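Local structure of CRISPR-associated endoribonuclease Cas6 1 (Methanocaldococcus jannaschii DSM 2661, 5YI6) at residues 7-12 against 111-116; 119-124 against 221-226; 134-139 against 149-154; 185-190 against 206-211. The protein probably cuts CRISPR repeat transcripts as a Cas6-family endoribonuclease, yielding the crRNAs that guide antiviral defence. All coordinates share one frame; numbering follows the deposited sequence.

Interaction 1: residues 7-12 against 111-116; sequences IELELQ and FFVRKA
Q12 and F112 face each other as an antiparallel hydrogen-bonded pair: F112 N donates a hydrogen bond to Q12 O at 2.7 Å, and Q12 N returns a bond to F112 O at 2.9 Å, the latter bent to 144°. Farther on, R114 N reaches E10 O and E10 N reaches K115 O in a nearly straight bond. L11 pairs with V113 but L9 with A116, so the register slips by one at R114, whose helix-like backbone angles take up the extra residue. These are strands 5-12 and 109-118, neighbours in the antiparallel sheet of the N-terminal, RAMP-type (ferredoxin-like) half of Cas6; strand 78-85 lies beyond 5-12, and helix 88-101 packs against I7, L9 and A116. On that buried side L9 CD2 touches V113 CG1 at 3.8 Å, while L11 splits its two methyls: CD2 meets V113 CG2, and CD1 sits over one face of the F111 ring, 4.2 Å from its centroid, a CH-pi contact. The other face carries E10, Q12, K115 and the exposed F112 ring. The R114 chain, bent at chi2 (-60°), runs back over Q12, bringing NE within 3.7 Å of Q12 CB; F112 CB lies over the centre of the R114 guanidinium. Q12 NE2 itself bonds to D76 O. E10 OE1 rests against K115 CD at 3.7 Å.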
loop_
_atom_site.group_PDB
_atom_site.type_symbol
_atom_site.label_atom_id
_atom_site.label_comp_id
_atom_site.label_asym_id
_atom_site.label_seq_id
_atom_site.Cartn_x
_atom_site.Cartn_y
_atom_site.Cartn_z
ATOM N N ILE A 7 0.818 2.873 -10.747
ATOM C CA ILE A 7 -0.368 2.987 -11.583
ATOM C C ILE A 7 -1.583 3.257 -10.704
ATOM O O ILE A 7 -1.641 2.913 -9.517
ATOM C CB ILE A 7 -0.626 1.757 -12.486
ATOM C CG1 ILE A 7 -0.834 0.503 -11.668
ATOM C CG2 ILE A 7 0.562 1.517 -13.502
ATOM C CD1 ILE A 7 -2.268 0.162 -11.374
ATOM N N GLU A 8 -2.524 3.936 -11.299
ATOM C CA GLU A 8 -3.861 4.137 -10.759
ATOM C C GLU A 8 -4.836 3.259 -11.542
ATOM O O GLU A 8 -5.114 3.527 -12.716
ATOM C CB GLU A 8 -4.209 5.614 -10.893
ATOM C CG GLU A 8 -5.692 5.899 -10.523
ATOM C CD GLU A 8 -6.088 7.294 -10.931
ATOM O OE1 GLU A 8 -6.698 7.466 -12.015
ATOM O OE2 GLU A 8 -5.776 8.217 -10.164
ATOM N N LEU A 9 -5.393 2.237 -10.898
ATOM C CA LEU A 9 -6.410 1.421 -11.531
ATOM C C LEU A 9 -7.734 2.128 -11.373
ATOM O O LEU A 9 -8.157 2.386 -10.237
ATOM C CB LEU A 9 -6.574 0.035 -10.920
ATOM C CG LEU A 9 -5.752 -1.177 -11.209
ATOM C CD1 LEU A 9 -6.490 -2.370 -10.536
ATOM C CD2 LEU A 9 -5.667 -1.316 -12.728
ATOM N N GLU A 10 -8.389 2.400 -12.504
ATOM C CA GLU A 10 -9.692 3.049 -12.501
ATOM C C GLU A 10 -10.757 1.967 -12.473
ATOM O O GLU A 10 -10.865 1.181 -13.422
ATOM C CB GLU A 10 -9.824 3.927 -13.757
ATOM C CG GLU A 10 -8.640 4.898 -13.870
ATOM C CD GLU A 10 -8.744 5.873 -15.055
ATOM O OE1 GLU A 10 -9.696 5.777 -15.848
ATOM O OE2 GLU A 10 -7.850 6.719 -15.183
ATOM N N LEU A 11 -11.529 1.916 -11.393
ATOM C CA LEU A 11 -12.511 0.875 -11.167
ATOM C C LEU A 11 -13.912 1.460 -11.279
ATOM O O LEU A 11 -14.128 2.633 -10.959
ATOM C CB LEU A 11 -12.338 0.243 -9.774
ATOM C CG LEU A 11 -10.936 -0.301 -9.461
ATOM C CD1 LEU A 11 -10.843 -0.766 -7.990
ATOM C CD2 LEU A 11 -10.647 -1.465 -10.379
ATOM N N GLN A 12 -14.870 0.615 -11.655
ATOM C CA GLN A 12 -16.254 1.082 -11.808
ATOM C C GLN A 12 -17.186 0.016 -11.270
ATOM O O GLN A 12 -17.119 -1.138 -11.714
ATOM C CB GLN A 12 -16.565 1.368 -13.290
ATOM C CG GLN A 12 -18.023 1.760 -13.556
ATOM C CD GLN A 12 -18.254 3.227 -13.320
ATOM O OE1 GLN A 12 -17.746 4.053 -14.067
ATOM N NE2 GLN A 12 -19.035 3.566 -12.295
ATOM N N PHE A 111 -16.226 -4.720 -9.092
ATOM C CA PHE A 111 -15.731 -3.643 -9.943
ATOM C C PHE A 111 -15.386 -4.150 -11.336
ATOM O O PHE A 111 -14.857 -5.254 -11.497
ATOM C CB PHE A 111 -14.451 -3.016 -9.352
ATOM C CG PHE A 111 -14.648 -2.373 -8.042
ATOM C CD1 PHE A 111 -15.138 -1.074 -7.962
ATOM C CD2 PHE A 111 -14.276 -3.033 -6.870
ATOM C CE1 PHE A 111 -15.306 -0.449 -6.739
ATOM C CE2 PHE A 111 -14.441 -2.421 -5.638
ATOM C CZ PHE A 111 -14.944 -1.121 -5.554
ATOM N N PHE A 112 -15.628 -3.313 -12.336
ATOM C CA PHE A 112 -14.963 -3.448 -13.617
ATOM C C PHE A 112 -13.639 -2.704 -13.560
ATOM O O PHE A 112 -13.568 -1.596 -13.026
ATOM C CB PHE A 112 -15.814 -2.860 -14.747
ATOM C CG PHE A 112 -17.087 -3.613 -15.002
ATOM C CD1 PHE A 112 -17.100 -4.712 -15.846
ATOM C CD2 PHE A 112 -18.276 -3.223 -14.401
ATOM C CE1 PHE A 112 -18.280 -5.409 -16.090
ATOM C CE2 PHE A 112 -19.450 -3.922 -14.637
ATOM C CZ PHE A 112 -19.448 -5.015 -15.485
ATOM N N VAL A 113 -12.586 -3.323 -14.093
ATOM C CA VAL A 113 -11.264 -2.700 -14.199
ATOM C C VAL A 113 -11.196 -2.030 -15.569
ATOM O O VAL A 113 -11.010 -2.701 -16.576
ATOM C CB VAL A 113 -10.134 -3.727 -14.028
ATOM C CG1 VAL A 113 -8.762 -3.000 -14.100
ATOM C CG2 VAL A 113 -10.302 -4.499 -12.703
ATOM N N ARG A 114 -11.312 -0.694 -15.601
ATOM C CA ARG A 114 -11.488 0.043 -16.852
ATOM C C ARG A 114 -10.163 0.354 -17.548
ATOM O O ARG A 114 -10.037 0.152 -18.752
ATOM C CB ARG A 114 -12.245 1.347 -16.574
ATOM C CG ARG A 114 -13.684 1.103 -16.072
ATOM C CD ARG A 114 -14.502 0.319 -17.095
ATOM N NE ARG A 114 -15.938 0.362 -16.793
ATOM C CZ ARG A 114 -16.838 -0.495 -17.271
ATOM N NH1 ARG A 114 -16.455 -1.475 -18.094
ATOM N NH2 ARG A 114 -18.120 -0.378 -16.920
ATOM N N LYS A 115 -9.205 0.933 -16.827
ATOM C CA LYS A 115 -7.953 1.459 -17.380
ATOM C C LYS A 115 -6.917 1.492 -16.264
ATOM O O LYS A 115 -7.265 1.493 -15.077
ATOM C CB LYS A 115 -8.105 2.892 -17.912
ATOM C CG LYS A 115 -9.258 3.161 -18.831
ATOM C CD LYS A 115 -9.238 4.596 -19.295
ATOM C CE LYS A 115 -10.453 4.873 -20.211
ATOM N NZ LYS A 115 -10.450 6.258 -20.673
ATOM N N ALA A 116 -5.646 1.608 -16.643
ATOM C CA ALA A 116 -4.596 1.806 -15.653
ATOM C C ALA A 116 -3.810 3.043 -16.052
ATOM O O ALA A 116 -3.074 3.023 -17.051
ATOM C CB ALA A 116 -3.664 0.575 -15.575
#

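Interaction 2: residues 119-124 against 221-226; sequences LPIPKK and GYECGF
I121 reaches across to the helix end with its longer branch. Its CB lies 4.1 Å from E223 OE2. CG1 stands anti to the backbone N (chi1 -173°) and carries CD1 into the angle between two helix side chains: CD1 is 3.4 Å from E223 OE2, 3.5 Å from E223 CG and 3.7 Å from Y222 CD2. Next to it the P122 ring comes at Y222 from the opposite direction, with CD 3.5 Å from Y222 CE2 and CG 3.8 Å from Y222 OH. No direct hydrogen bond joins the segments; one water donates to both L119 O (3.0 Å) and E223 OE2 (2.8 Å). E223 OE1 forms a salt bridge with R6, and Y222 OH is hydrogen-bonded to N239 N, so both are held from outside the contact. The proline-containing connection from strand 109-118 to strand 127-130 packs on the last turn of helix 215-224, with G225 the first residue beyond it; 119-124 belongs to the linker between the two RAMP-type halves of Cas6.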
loop_
_atom_site.group_PDB
_atom_site.type_symbol
_atom_site.label_atom_id
_atom_site.label_comp_id
_atom_site.label_asym_id
_atom_site.label_seq_id
_atom_site.Cartn_x
_atom_site.Cartn_y
_atom_site.Cartn_z
ATOM N N LEU A 119 1.485 6.801 -13.415
ATOM C CA LEU A 119 1.801 7.937 -12.548
ATOM C C LEU A 119 3.315 8.038 -12.432
ATOM O O LEU A 119 3.933 7.325 -11.611
ATOM C CB LEU A 119 1.158 7.777 -11.166
ATOM C CG LEU A 119 -0.375 7.698 -11.246
ATOM C CD1 LEU A 119 -1.009 7.394 -9.888
ATOM C CD2 LEU A 119 -0.921 9.011 -11.767
ATOM N N PRO A 120 3.940 8.948 -13.169
ATOM C CA PRO A 120 5.386 9.128 -13.045
ATOM C C PRO A 120 5.751 9.585 -11.645
ATOM O O PRO A 120 5.019 10.343 -10.996
ATOM C CB PRO A 120 5.699 10.221 -14.077
ATOM C CG PRO A 120 4.598 10.104 -15.101
ATOM C CD PRO A 120 3.370 9.726 -14.295
ATOM N N ILE A 121 6.934 9.177 -11.228
ATOM C CA ILE A 121 7.424 9.496 -9.883
ATOM C C ILE A 121 7.642 11.000 -9.765
ATOM O O ILE A 121 8.103 11.637 -10.733
ATOM C CB ILE A 121 8.721 8.728 -9.606
ATOM C CG1 ILE A 121 9.162 8.912 -8.162
ATOM C CG2 ILE A 121 9.857 9.188 -10.510
ATOM C CD1 ILE A 121 9.003 7.686 -7.365
ATOM N N PRO A 122 7.293 11.617 -8.638
ATOM C CA PRO A 122 7.622 13.033 -8.443
ATOM C C PRO A 122 9.130 13.263 -8.516
ATOM O O PRO A 122 9.928 12.425 -8.103
ATOM C CB PRO A 122 7.069 13.336 -7.052
ATOM C CG PRO A 122 5.971 12.308 -6.847
ATOM C CD PRO A 122 6.475 11.076 -7.534
ATOM N N LYS A 123 9.514 14.396 -9.090
ATOM C CA LYS A 123 10.924 14.740 -9.207
ATOM C C LYS A 123 11.495 15.287 -7.913
ATOM O O LYS A 123 12.715 15.389 -7.793
ATOM C CB LYS A 123 11.121 15.771 -10.323
ATOM C CG LYS A 123 10.951 15.214 -11.734
ATOM C CD LYS A 123 11.264 16.276 -12.790
ATOM C CE LYS A 123 10.142 17.310 -12.955
ATOM N NZ LYS A 123 8.878 16.766 -13.540
ATOM N N LYS A 124 10.644 15.644 -6.956
ATOM C CA LYS A 124 11.075 16.122 -5.643
ATOM C C LYS A 124 10.028 15.742 -4.600
ATOM O O LYS A 124 8.842 15.610 -4.915
ATOM C CB LYS A 124 11.287 17.644 -5.655
ATOM C CG LYS A 124 10.008 18.411 -5.937
ATOM C CD LYS A 124 10.258 19.872 -6.324
ATOM C CE LYS A 124 8.932 20.571 -6.671
ATOM N NZ LYS A 124 9.062 22.029 -6.961
ATOM N N GLY A 221 11.109 4.329 -0.826
ATOM C CA GLY A 221 9.943 4.245 0.064
ATOM C C GLY A 221 8.648 4.653 -0.638
ATOM O O GLY A 221 7.581 4.080 -0.400
ATOM N N TYR A 222 8.738 5.624 -1.534
ATOM C CA TYR A 222 7.567 6.081 -2.272
ATOM C C TYR A 222 6.980 4.964 -3.131
ATOM O O TYR A 222 5.759 4.830 -3.235
ATOM C CB TYR A 222 7.956 7.287 -3.128
ATOM C CG TYR A 222 6.753 8.067 -3.610
ATOM C CD1 TYR A 222 6.133 8.991 -2.768
ATOM C CD2 TYR A 222 6.254 7.876 -4.887
ATOM C CE1 TYR A 222 4.994 9.734 -3.220
ATOM C CE2 TYR A 222 5.138 8.609 -5.368
ATOM C CZ TYR A 222 4.511 9.518 -4.498
ATOM O OH TYR A 222 3.424 10.252 -4.926
ATOM N N GLU A 223 7.825 4.155 -3.771
ATOM C CA GLU A 223 7.244 3.124 -4.643
ATOM C C GLU A 223 7.123 1.742 -3.983
ATOM O O GLU A 223 6.283 0.944 -4.390
ATOM C CB GLU A 223 7.981 3.075 -5.977
ATOM C CG GLU A 223 7.864 4.459 -6.763
ATOM C CD GLU A 223 6.393 5.008 -7.105
ATOM O OE1 GLU A 223 5.382 4.730 -6.420
ATOM O OE2 GLU A 223 6.254 5.778 -8.089
ATOM N N CYS A 224 7.904 1.450 -2.965
ATOM C CA CYS A 224 7.805 0.163 -2.274
ATOM C C CYS A 224 6.833 0.208 -1.100
ATOM O O CYS A 224 6.267 -0.829 -0.724
ATOM C CB CYS A 224 9.182 -0.256 -1.739
ATOM S SG CYS A 224 9.230 -1.997 -1.107
ATOM N N GLY A 225 6.634 1.380 -0.528
ATOM C CA GLY A 225 5.877 1.564 0.692
ATOM C C GLY A 225 6.814 1.767 1.876
ATOM O O GLY A 225 7.977 1.352 1.860
ATOM N N PHE A 226 6.307 2.442 2.900
ATOM C CA PHE A 226 6.975 2.610 4.179
ATOM C C PHE A 226 6.493 1.531 5.144
ATOM O O PHE A 226 5.386 1.001 5.018
ATOM C CB PHE A 226 6.711 4.027 4.753
ATOM C CG PHE A 226 7.471 5.114 4.033
ATOM C CD1 PHE A 226 8.710 5.544 4.529
ATOM C CD2 PHE A 226 6.993 5.658 2.844
ATOM C CE1 PHE A 226 9.436 6.519 3.883
ATOM C CE2 PHE A 226 7.705 6.633 2.161
ATOM C CZ PHE A 226 8.943 7.073 2.665
HETATM O O HOH W 1 4.470 7.848 -8.742
#

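Interaction 3: residues 134-139 against 149-154; sequences IYLKTM and YDLLPN
T138 and Y149 close an antiparallel hydrogen-bonded pair, T138 N donating to Y149 O at 2.9 Å and Y149 N to T138 O at 2.8 Å. One residue pair beyond the strands, L151 N still donates to L136 O at 2.7 Å, though bent to 143°. After that, water takes over: L136 N donates to a water 2.9 Å away, and this water and a second one, near I134 O, both lie within bonding distance of L151 O, though each has more acceptors in reach than protons. D150 OD1 comes within 3.5 Å of Y135 CE1, the carboxylate and ring planes 66° apart, while D150 OD2 accepts from R203 N. Y149 OH is hydrogen-bonded to N155 ND2, and K137 N to E228 OE2. Among apolar groups, L151 CD1 meets L136 CD2 at 4.1 Å, and T138 CG2 lies against L151 CG. This is the base of the hairpin of strands 137-142 and 145-150: helix 158-174 packs on L136 and L151, and strand 201-213 borders Y135 and D150.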
loop_
_atom_site.group_PDB
_atom_site.type_symbol
_atom_site.label_atom_id
_atom_site.label_comp_id
_atom_site.label_asym_id
_atom_site.label_seq_id
_atom_site.Cartn_x
_atom_site.Cartn_y
_atom_site.Cartn_z
ATOM N N ILE A 134 0.549 2.943 7.723
ATOM C CA ILE A 134 1.870 2.341 7.938
ATOM C C ILE A 134 1.797 1.391 9.114
ATOM O O ILE A 134 1.275 1.738 10.182
ATOM C CB ILE A 134 2.940 3.426 8.149
ATOM C CG1 ILE A 134 3.202 4.126 6.810
ATOM C CG2 ILE A 134 4.276 2.848 8.771
ATOM C CD1 ILE A 134 3.910 5.472 6.947
ATOM N N TYR A 135 2.309 0.189 8.900
ATOM C CA TYR A 135 2.389 -0.845 9.910
ATOM C C TYR A 135 3.847 -1.010 10.300
ATOM O O TYR A 135 4.717 -1.116 9.431
ATOM C CB TYR A 135 1.821 -2.150 9.357
ATOM C CG TYR A 135 1.918 -3.335 10.284
ATOM C CD1 TYR A 135 1.260 -3.348 11.501
ATOM C CD2 TYR A 135 2.622 -4.471 9.913
ATOM C CE1 TYR A 135 1.330 -4.485 12.364
ATOM C CE2 TYR A 135 2.695 -5.586 10.758
ATOM C CZ TYR A 135 2.034 -5.583 11.970
ATOM O OH TYR A 135 2.088 -6.676 12.799
ATOM N N LEU A 136 4.116 -1.040 11.608
ATOM C CA LEU A 136 5.496 -1.168 12.053
ATOM C C LEU A 136 5.459 -1.864 13.407
ATOM O O LEU A 136 4.764 -1.389 14.295
ATOM C CB LEU A 136 6.142 0.207 12.157
ATOM C CG LEU A 136 7.657 0.213 12.270
ATOM C CD1 LEU A 136 8.347 -0.292 10.985
ATOM C CD2 LEU A 136 8.104 1.627 12.665
ATOM N N LYS A 137 6.130 -2.994 13.541
ATOM C CA LYS A 137 5.950 -3.767 14.768
ATOM C C LYS A 137 7.303 -4.147 15.353
ATOM O O LYS A 137 8.332 -4.132 14.676
ATOM C CB LYS A 137 5.093 -5.016 14.499
ATOM C CG LYS A 137 5.805 -5.959 13.538
ATOM C CD LYS A 137 5.131 -7.284 13.373
ATOM C CE LYS A 137 5.997 -8.170 12.504
ATOM N NZ LYS A 137 7.407 -8.101 12.974
ATOM N N THR A 138 7.280 -4.507 16.639
ATOM C CA THR A 138 8.474 -5.044 17.285
ATOM C C THR A 138 8.008 -6.073 18.304
ATOM O O THR A 138 6.883 -6.006 18.788
ATOM C CB THR A 138 9.339 -3.914 17.910
ATOM O OG1 THR A 138 10.572 -4.445 18.405
ATOM C CG2 THR A 138 8.624 -3.197 19.031
ATOM N N MET A 139 8.847 -7.056 18.599
ATOM C CA MET A 139 8.432 -8.119 19.512
ATOM C C MET A 139 8.871 -7.752 20.930
ATOM O O MET A 139 9.945 -7.188 21.126
ATOM C CB MET A 139 9.029 -9.464 19.075
ATOM C CG MET A 139 8.761 -9.812 17.610
ATOM S SD MET A 139 6.980 -9.914 17.302
ATOM C CE MET A 139 6.626 -11.368 18.335
ATOM N N TYR A 149 4.130 -5.827 19.430
ATOM C CA TYR A 149 3.780 -4.455 19.769
ATOM C C TYR A 149 3.748 -3.650 18.471
ATOM O O TYR A 149 4.699 -3.711 17.685
ATOM C CB TYR A 149 4.820 -3.828 20.729
ATOM C CG TYR A 149 4.416 -2.464 21.207
ATOM C CD1 TYR A 149 3.607 -2.315 22.321
ATOM C CD2 TYR A 149 4.798 -1.322 20.525
ATOM C CE1 TYR A 149 3.208 -1.079 22.757
ATOM C CE2 TYR A 149 4.395 -0.082 20.947
ATOM C CZ TYR A 149 3.601 0.043 22.063
ATOM O OH TYR A 149 3.182 1.293 22.475
ATOM N N ASP A 150 2.690 -2.880 18.274
ATOM C CA ASP A 150 2.547 -2.050 17.069
ATOM C C ASP A 150 3.075 -0.646 17.358
ATOM O O ASP A 150 2.492 0.088 18.160
ATOM C CB ASP A 150 1.081 -2.007 16.643
ATOM C CG ASP A 150 0.550 -3.369 16.269
ATOM O OD1 ASP A 150 1.350 -4.240 15.876
ATOM O OD2 ASP A 150 -0.672 -3.567 16.382
ATOM N N LEU A 151 4.176 -0.270 16.705
ATOM C CA LEU A 151 4.736 1.059 16.883
ATOM C C LEU A 151 3.927 2.104 16.127
ATOM O O LEU A 151 3.549 1.904 14.961
ATOM C CB LEU A 151 6.176 1.091 16.378
ATOM C CG LEU A 151 7.122 0.182 17.172
ATOM C CD1 LEU A 151 8.466 0.070 16.469
ATOM C CD2 LEU A 151 7.256 0.733 18.603
ATOM N N LEU A 152 3.673 3.238 16.800
ATOM C CA LEU A 152 3.044 4.431 16.246
ATOM C C LEU A 152 3.986 5.617 16.436
ATOM O O LEU A 152 4.915 5.518 17.253
ATOM C CB LEU A 152 1.711 4.672 16.959
ATOM C CG LEU A 152 0.771 3.461 16.863
ATOM C CD1 LEU A 152 -0.438 3.661 17.778
ATOM C CD2 LEU A 152 0.338 3.238 15.402
ATOM N N PRO A 153 3.767 6.762 15.762
ATOM C CA PRO A 153 4.737 7.868 15.865
ATOM C C PRO A 153 4.979 8.393 17.269
ATOM O O PRO A 153 6.028 9.009 17.501
ATOM C CB PRO A 153 4.128 8.955 14.966
ATOM C CG PRO A 153 3.383 8.166 13.928
ATOM C CD PRO A 153 2.773 7.016 14.691
ATOM N N ASN A 154 4.062 8.184 18.204
ATOM C CA ASN A 154 4.337 8.631 19.556
ATOM C C ASN A 154 5.189 7.641 20.345
ATOM O O ASN A 154 5.527 7.943 21.494
ATOM C CB ASN A 154 3.033 8.959 20.304
ATOM C CG ASN A 154 2.031 7.812 20.335
ATOM O OD1 ASN A 154 2.171 6.805 19.675
ATOM N ND2 ASN A 154 1.002 7.986 21.135
HETATM O O HOH W 2 2.735 2.797 12.376
HETATM O O HOH W 3 2.044 -0.009 13.431
#

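Interaction 4: residues 185-190 against 206-211; sequences EVLKFR and EMVFKV
F189 and M207 stand opposite each other as a non-hydrogen-bonded pair on the tightly packed face, F189 CB 3.7 Å from M207 CB. M207 CG occupies the position between backbone N and carbonyl carbon (chi1 57°), and the chain runs along the sheet until CE meets V186 CG2 at 3.5 Å, nearly at right angles to that valine. P153 packs on F189 and M207, and the F226 and F209 rings meet edge-to-face on this side. The strands, 182-195 and 201-213, form a long antiparallel hairpin at the margin of the C-terminal half's sheet, interrupted by a classic beta bulge: L187 and K188 both face V208, whose O accepts from L187 N at 2.7 Å and K188 N at 3.2 Å. The opposite face, bearing E185, K188, R190, E206, V208 and K210, is looser and more open to solvent. L187 CD2 lies 3.7 Å from K210 CE. K210 and E185 lie side by side, but the placing of their charged ends, and so of a salt bridge, is doubtful. R190 NH1 donates to the carbonyl O of its neighbour F189, from above the carbonyl plane, with K188 CE over one face of the guanidinium.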
loop_
_atom_site.group_PDB
_atom_site.type_symbol
_atom_site.label_atom_id
_atom_site.label_comp_id
_atom_site.label_asym_id
_atom_site.label_seq_id
_atom_site.Cartn_x
_atom_site.Cartn_y
_atom_site.Cartn_z
ATOM N N GLU A 185 9.629 14.515 9.535
ATOM C CA GLU A 185 8.923 15.147 10.634
ATOM C C GLU A 185 7.450 14.830 10.461
ATOM O O GLU A 185 6.864 15.134 9.413
ATOM C CB GLU A 185 9.152 16.655 10.666
ATOM C CG GLU A 185 8.351 17.319 11.769
ATOM C CD GLU A 185 8.441 18.841 11.740
ATOM O OE1 GLU A 185 9.223 19.385 10.922
ATOM O OE2 GLU A 185 7.722 19.486 12.540
ATOM N N VAL A 186 6.867 14.218 11.481
ATOM C CA VAL A 186 5.452 13.867 11.463
ATOM C C VAL A 186 4.647 15.134 11.709
ATOM O O VAL A 186 4.817 15.802 12.735
ATOM C CB VAL A 186 5.138 12.795 12.519
ATOM C CG1 VAL A 186 3.625 12.437 12.514
ATOM C CG2 VAL A 186 5.985 11.575 12.275
ATOM N N LEU A 187 3.770 15.467 10.770
ATOM C CA LEU A 187 2.910 16.627 10.942
ATOM C C LEU A 187 1.597 16.253 11.592
ATOM O O LEU A 187 1.028 17.057 12.342
ATOM C CB LEU A 187 2.626 17.286 9.596
ATOM C CG LEU A 187 3.878 17.667 8.816
ATOM C CD1 LEU A 187 3.495 18.299 7.528
ATOM C CD2 LEU A 187 4.755 18.609 9.657
ATOM N N LYS A 188 1.118 15.041 11.332
ATOM C CA LYS A 188 -0.172 14.628 11.868
ATOM C C LYS A 188 -0.259 13.114 11.783
ATOM O O LYS A 188 0.235 12.530 10.819
ATOM C CB LYS A 188 -1.300 15.290 11.065
ATOM C CG LYS A 188 -2.718 14.914 11.453
ATOM C CD LYS A 188 -3.688 15.406 10.365
ATOM C CE LYS A 188 -5.151 15.120 10.725
ATOM N NZ LYS A 188 -6.119 15.797 9.805
ATOM N N PHE A 189 -0.882 12.480 12.775
ATOM C CA PHE A 189 -1.129 11.043 12.660
ATOM C C PHE A 189 -2.369 10.658 13.449
ATOM O O PHE A 189 -2.744 11.322 14.414
ATOM C CB PHE A 189 0.087 10.197 13.095
ATOM C CG PHE A 189 0.100 9.817 14.552
ATOM C CD1 PHE A 189 -0.479 8.629 14.981
ATOM C CD2 PHE A 189 0.717 10.637 15.484
ATOM C CE1 PHE A 189 -0.457 8.273 16.334
ATOM C CE2 PHE A 189 0.744 10.286 16.836
ATOM C CZ PHE A 189 0.166 9.107 17.254
ATOM N N ARG A 190 -3.012 9.587 13.002
ATOM C CA ARG A 190 -4.191 9.008 13.633
ATOM C C ARG A 190 -3.986 7.501 13.628
ATOM O O ARG A 190 -3.683 6.928 12.564
ATOM C CB ARG A 190 -5.486 9.353 12.889
ATOM C CG ARG A 190 -5.750 10.834 12.766
ATOM C CD ARG A 190 -6.146 11.415 14.112
ATOM N NE ARG A 190 -6.523 12.830 14.022
ATOM C CZ ARG A 190 -5.678 13.853 14.156
ATOM N NH1 ARG A 190 -4.387 13.640 14.389
ATOM N NH2 ARG A 190 -6.128 15.096 14.060
ATOM N N GLU A 206 -2.220 6.285 10.113
ATOM C CA GLU A 206 -2.537 7.227 9.038
ATOM C C GLU A 206 -1.758 8.503 9.321
ATOM O O GLU A 206 -1.876 9.068 10.415
ATOM C CB GLU A 206 -4.047 7.487 9.013
ATOM C CG GLU A 206 -4.511 8.533 8.043
ATOM C CD GLU A 206 -6.038 8.656 8.064
ATOM O OE1 GLU A 206 -6.553 9.639 8.643
ATOM O OE2 GLU A 206 -6.714 7.728 7.559
ATOM N N MET A 207 -0.917 8.946 8.394
ATOM C CA MET A 207 -0.079 10.071 8.802
ATOM C C MET A 207 0.344 10.934 7.628
ATOM O O MET A 207 0.318 10.527 6.457
ATOM C CB MET A 207 1.154 9.601 9.588
ATOM C CG MET A 207 2.011 8.631 8.865
ATOM S SD MET A 207 3.233 7.883 10.008
ATOM C CE MET A 207 4.324 9.222 10.225
ATOM N N VAL A 208 0.697 12.168 7.986
ATOM C CA VAL A 208 1.234 13.176 7.089
ATOM C C VAL A 208 2.592 13.576 7.646
ATOM O O VAL A 208 2.708 13.868 8.853
ATOM C CB VAL A 208 0.316 14.408 6.998
ATOM C CG1 VAL A 208 0.890 15.389 5.997
ATOM C CG2 VAL A 208 -1.096 13.993 6.608
ATOM N N PHE A 209 3.605 13.613 6.770
ATOM C CA PHE A 209 4.962 13.868 7.250
ATOM C C PHE A 209 5.796 14.541 6.176
ATOM O O PHE A 209 5.584 14.338 4.984
ATOM C CB PHE A 209 5.670 12.581 7.766
ATOM C CG PHE A 209 5.778 11.428 6.763
ATOM C CD1 PHE A 209 7.013 11.078 6.224
ATOM C CD2 PHE A 209 4.671 10.639 6.452
ATOM C CE1 PHE A 209 7.136 9.981 5.339
ATOM C CE2 PHE A 209 4.777 9.562 5.560
ATOM C CZ PHE A 209 6.020 9.224 5.009
ATOM N N LYS A 210 6.729 15.380 6.617
ATOM C CA LYS A 210 7.715 16.001 5.750
ATOM C C LYS A 210 8.941 15.104 5.695
ATOM O O LYS A 210 9.290 14.492 6.699
ATOM C CB LYS A 210 8.126 17.360 6.311
ATOM C CG LYS A 210 7.121 18.455 6.088
ATOM C CD LYS A 210 7.707 19.805 6.453
ATOM C CE LYS A 210 7.666 20.025 7.962
ATOM N NZ LYS A 210 8.859 19.505 8.702
ATOM N N VAL A 211 9.604 15.054 4.543
ATOM C CA VAL A 211 10.817 14.249 4.396
ATOM C C VAL A 211 11.936 15.082 3.808
ATOM O O VAL A 211 11.711 16.026 3.042
ATOM C CB VAL A 211 10.639 12.994 3.510
ATOM C CG1 VAL A 211 9.808 11.968 4.190
ATOM C CG2 VAL A 211 10.044 13.391 2.103
#

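How the interactions relate
Interaction 1 belongs to the N-terminal sheet and interaction 4 to the C-terminal one; their centres lie 29 Å apart. Interaction 2 lies between: its loop continues from strand 109-118 of interaction 1, with L119 CD1 3.8 Å from E8 CB, and its helix follows strand 201-213 of interaction 4. Along the chain, interactions 3 and 4 come one after the other, both within the span between the two segments of interaction 2. F226 of interaction 2 packs on I134 of interaction 3 and touches interaction 4 at F209. Interactions 3 and 4, 14 Å apart between centres, touch through P153 and N154 against F189. Thus the projecting hairpin is rooted in the C-terminal sheet, while 119-124 ties the two halves together.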